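Local coordinates for protein metal-bound toxin (Helicobacter pylori, PDB 4NRN) that probably acts as an RNA-cleaving toxin of a type II toxin-antitoxin system, in the YafQ subfamily of the RelE family, and binds zinc, at residues A[65-70]-A[78-83]. Sequence-based numbering, arbitrary orientation.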
loop_
_atom_site.group_PDB
_atom_site.type_symbol
_atom_site.label_atom_id
_atom_site.label_comp_id
_atom_site.label_asym_id
_atom_site.label_seq_id
_atom_site.Cartn_x
_atom_site.Cartn_y
_atom_site.Cartn_z
ATOM N N LEU A 65 0.293 -5.755 8.750
ATOM C CA LEU A 65 -0.712 -5.128 7.885
ATOM C C LEU A 65 0.015 -4.484 6.709
ATOM O O LEU A 65 0.627 -3.422 6.844
ATOM C CB LEU A 65 -1.543 -4.071 8.616
ATOM C CG LEU A 65 -2.419 -3.224 7.675
ATOM C CD1 LEU A 65 -3.617 -4.011 7.167
ATOM C CD2 LEU A 65 -2.884 -1.937 8.344
ATOM N N LEU A 66 -0.068 -5.148 5.561
ATOM C CA LEU A 66 0.704 -4.804 4.371
ATOM C C LEU A 66 -0.074 -3.959 3.358
ATOM O O LEU A 66 -1.251 -4.209 3.079
ATOM C CB LEU A 66 1.197 -6.093 3.700
ATOM C CG LEU A 66 1.741 -7.139 4.685
ATOM C CD1 LEU A 66 2.101 -8.455 3.986
ATOM C CD2 LEU A 66 2.932 -6.570 5.471
ATOM N N LEU A 67 0.598 -2.945 2.824
ATOM C CA LEU A 67 0.091 -2.181 1.695
ATOM C C LEU A 67 0.881 -2.636 0.482
ATOM O O LEU A 67 2.071 -2.325 0.366
ATOM C CB LEU A 67 0.350 -0.690 1.910
ATOM C CG LEU A 67 -0.359 0.391 1.080
ATOM C CD1 LEU A 67 0.489 1.664 1.093
ATOM C CD2 LEU A 67 -0.672 -0.026 -0.346
ATOM N N VAL A 68 0.242 -3.388 -0.407
ATOM C CA VAL A 68 0.903 -3.781 -1.643
ATOM C C VAL A 68 0.566 -2.752 -2.706
ATOM O O VAL A 68 -0.606 -2.483 -2.979
ATOM C CB VAL A 68 0.511 -5.196 -2.087
ATOM C CG1 VAL A 68 1.199 -5.545 -3.397
ATOM C CG2 VAL A 68 0.887 -6.204 -1.004
ATOM N N TYR A 69 1.600 -2.144 -3.280
ATOM C CA TYR A 69 1.389 -1.047 -4.211
ATOM C C TYR A 69 2.326 -1.160 -5.378
ATOM O O TYR A 69 3.299 -1.913 -5.350
ATOM C CB TYR A 69 1.600 0.309 -3.531
ATOM C CG TYR A 69 3.030 0.563 -3.103
ATOM C CD1 TYR A 69 3.936 1.182 -3.956
ATOM C CD2 TYR A 69 3.476 0.168 -1.840
ATOM C CE1 TYR A 69 5.239 1.410 -3.558
ATOM C CE2 TYR A 69 4.777 0.387 -1.438
ATOM C CZ TYR A 69 5.655 1.012 -2.301
ATOM O OH TYR A 69 6.956 1.230 -1.894
ATOM N N GLN A 70 2.025 -0.389 -6.410
ATOM C CA GLN A 70 2.800 -0.429 -7.629
ATOM C C GLN A 70 2.931 0.996 -8.096
ATOM O O GLN A 70 1.934 1.694 -8.231
ATOM C CB GLN A 70 2.077 -1.273 -8.673
ATOM C CG GLN A 70 2.902 -1.526 -9.918
ATOM C CD GLN A 70 2.091 -2.127 -11.043
ATOM O OE1 GLN A 70 0.895 -2.391 -10.899
ATOM N NE2 GLN A 70 2.740 -2.347 -12.178
ATOM N N LEU A 78 0.641 6.028 -8.629
ATOM C CA LEU A 78 0.812 5.083 -7.535
ATOM C C LEU A 78 -0.453 4.243 -7.463
ATOM O O LEU A 78 -1.539 4.774 -7.234
ATOM C CB LEU A 78 1.032 5.834 -6.215
ATOM C CG LEU A 78 0.928 5.030 -4.918
ATOM C CD1 LEU A 78 2.171 4.169 -4.743
ATOM C CD2 LEU A 78 0.734 5.957 -3.725
ATOM N N PHE A 79 -0.313 2.936 -7.663
ATOM C CA PHE A 79 -1.457 2.025 -7.709
ATOM C C PHE A 79 -1.568 1.228 -6.403
ATOM O O PHE A 79 -0.670 0.461 -6.070
ATOM C CB PHE A 79 -1.284 1.086 -8.913
ATOM C CG PHE A 79 -2.499 0.241 -9.234
ATOM C CD1 PHE A 79 -3.742 0.823 -9.433
ATOM C CD2 PHE A 79 -2.379 -1.137 -9.388
ATOM C CE1 PHE A 79 -4.849 0.042 -9.749
ATOM C CE2 PHE A 79 -3.476 -1.920 -9.712
ATOM C CZ PHE A 79 -4.708 -1.331 -9.884
ATOM N N LEU A 80 -2.652 1.414 -5.654
ATOM C CA LEU A 80 -2.846 0.654 -4.412
ATOM C C LEU A 80 -3.566 -0.674 -4.684
ATOM O O LEU A 80 -4.738 -0.697 -5.071
ATOM C CB LEU A 80 -3.560 1.494 -3.338
ATOM C CG LEU A 80 -3.030 2.924 -3.141
ATOM C CD1 LEU A 80 -3.806 3.682 -2.063
ATOM C CD2 LEU A 80 -1.546 2.936 -2.833
ATOM N N VAL A 81 -2.847 -1.774 -4.461
ATOM C CA VAL A 81 -3.266 -3.093 -4.940
ATOM C C VAL A 81 -4.000 -3.951 -3.898
ATOM O O VAL A 81 -5.082 -4.465 -4.171
ATOM C CB VAL A 81 -2.071 -3.891 -5.561
ATOM C CG1 VAL A 81 -2.557 -5.180 -6.190
ATOM C CG2 VAL A 81 -1.355 -3.054 -6.596
ATOM N N ARG A 82 -3.416 -4.124 -2.719
ATOM C CA ARG A 82 -4.081 -4.873 -1.653
ATOM C C ARG A 82 -3.669 -4.324 -0.294
ATOM O O ARG A 82 -2.623 -3.696 -0.160
ATOM C CB ARG A 82 -3.755 -6.368 -1.734
ATOM C CG ARG A 82 -4.111 -7.074 -3.060
ATOM C CD ARG A 82 -5.606 -7.344 -3.220
ATOM N NE ARG A 82 -6.233 -7.782 -1.973
ATOM C CZ ARG A 82 -6.272 -9.043 -1.556
ATOM N NH1 ARG A 82 -5.720 -9.998 -2.289
ATOM N NH2 ARG A 82 -6.859 -9.349 -0.407
ATOM N N LEU A 83 -4.508 -4.553 0.711
ATOM C CA LEU A 83 -4.261 -4.070 2.065
ATOM C C LEU A 83 -4.764 -5.130 3.027
ATOM O O LEU A 83 -5.967 -5.359 3.118
ATOM C CB LEU A 83 -5.019 -2.768 2.315
ATOM C CG LEU A 83 -4.715 -2.063 3.630
ATOM C CD1 LEU A 83 -3.325 -1.460 3.556
ATOM C CD2 LEU A 83 -5.755 -0.987 3.912
#
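Val68 pairs with Arg82 and Gln70 with Phe79 as hydrogen-bonded pairs of two antiparallel strands, 65-70 and 78-83, whose axes come within 4.6 Å. Phe79 N gives a short, fairly straight bond to Gln70 O (2.6 Å, 166° at the hydrogen), and Gln70 N returns one to Phe79 O. Between these pairs the register slips by one residue at a classic beta bulge, where Val81 and Arg82 both face Val68. Val68 O therefore takes two N-H groups: Val81 N at 2.8 Å, almost in line with the carbonyl, and Arg82 N, longer at 3.3 Å and arriving more obliquely. Val81 turns out of the extended strand conformation at the bulge, its CB 3.3 Å from Val68 O.

The strands form the hairpin 65-72/77-84 in the interior of the RelE-type sheet, with strand 56-60 next to 65-72 and strand 3-6 next to 77-84. One face, carrying Leu67, Tyr69, Leu80 and Leu83, packs against helices 8-19 and 24-35. On it Leu80 CD2 meets Leu67 CD2 at 4.0 Å, while Leu83 CD1 lies against CA and CB of Leu67. With CG between the backbone N and the carbonyl carbon (chi1 67°), the Tyr69 ring leads away from strand 78-83, and Leu78 CD1 meets it obliquely, 3.6 Å from Tyr69 CD1; the Tyr69 hydroxyl bonds to Asp46. Val68, Gln70, Phe79 and Arg82 project from the other face. There the extended Gln70 side chain brings OE1 to 3.8 Å from Phe79 CD2, with amide and ring planes 68° apart. The Arg82 side chain leads away from strand 65-70, and its NE forms a salt bridge with Asp13 of helix 8-19. Near the zinc site, Leu66 touches the metal ligands Glu58 and His60 and lies beside His86, another zinc ligand and the predicted proton donor.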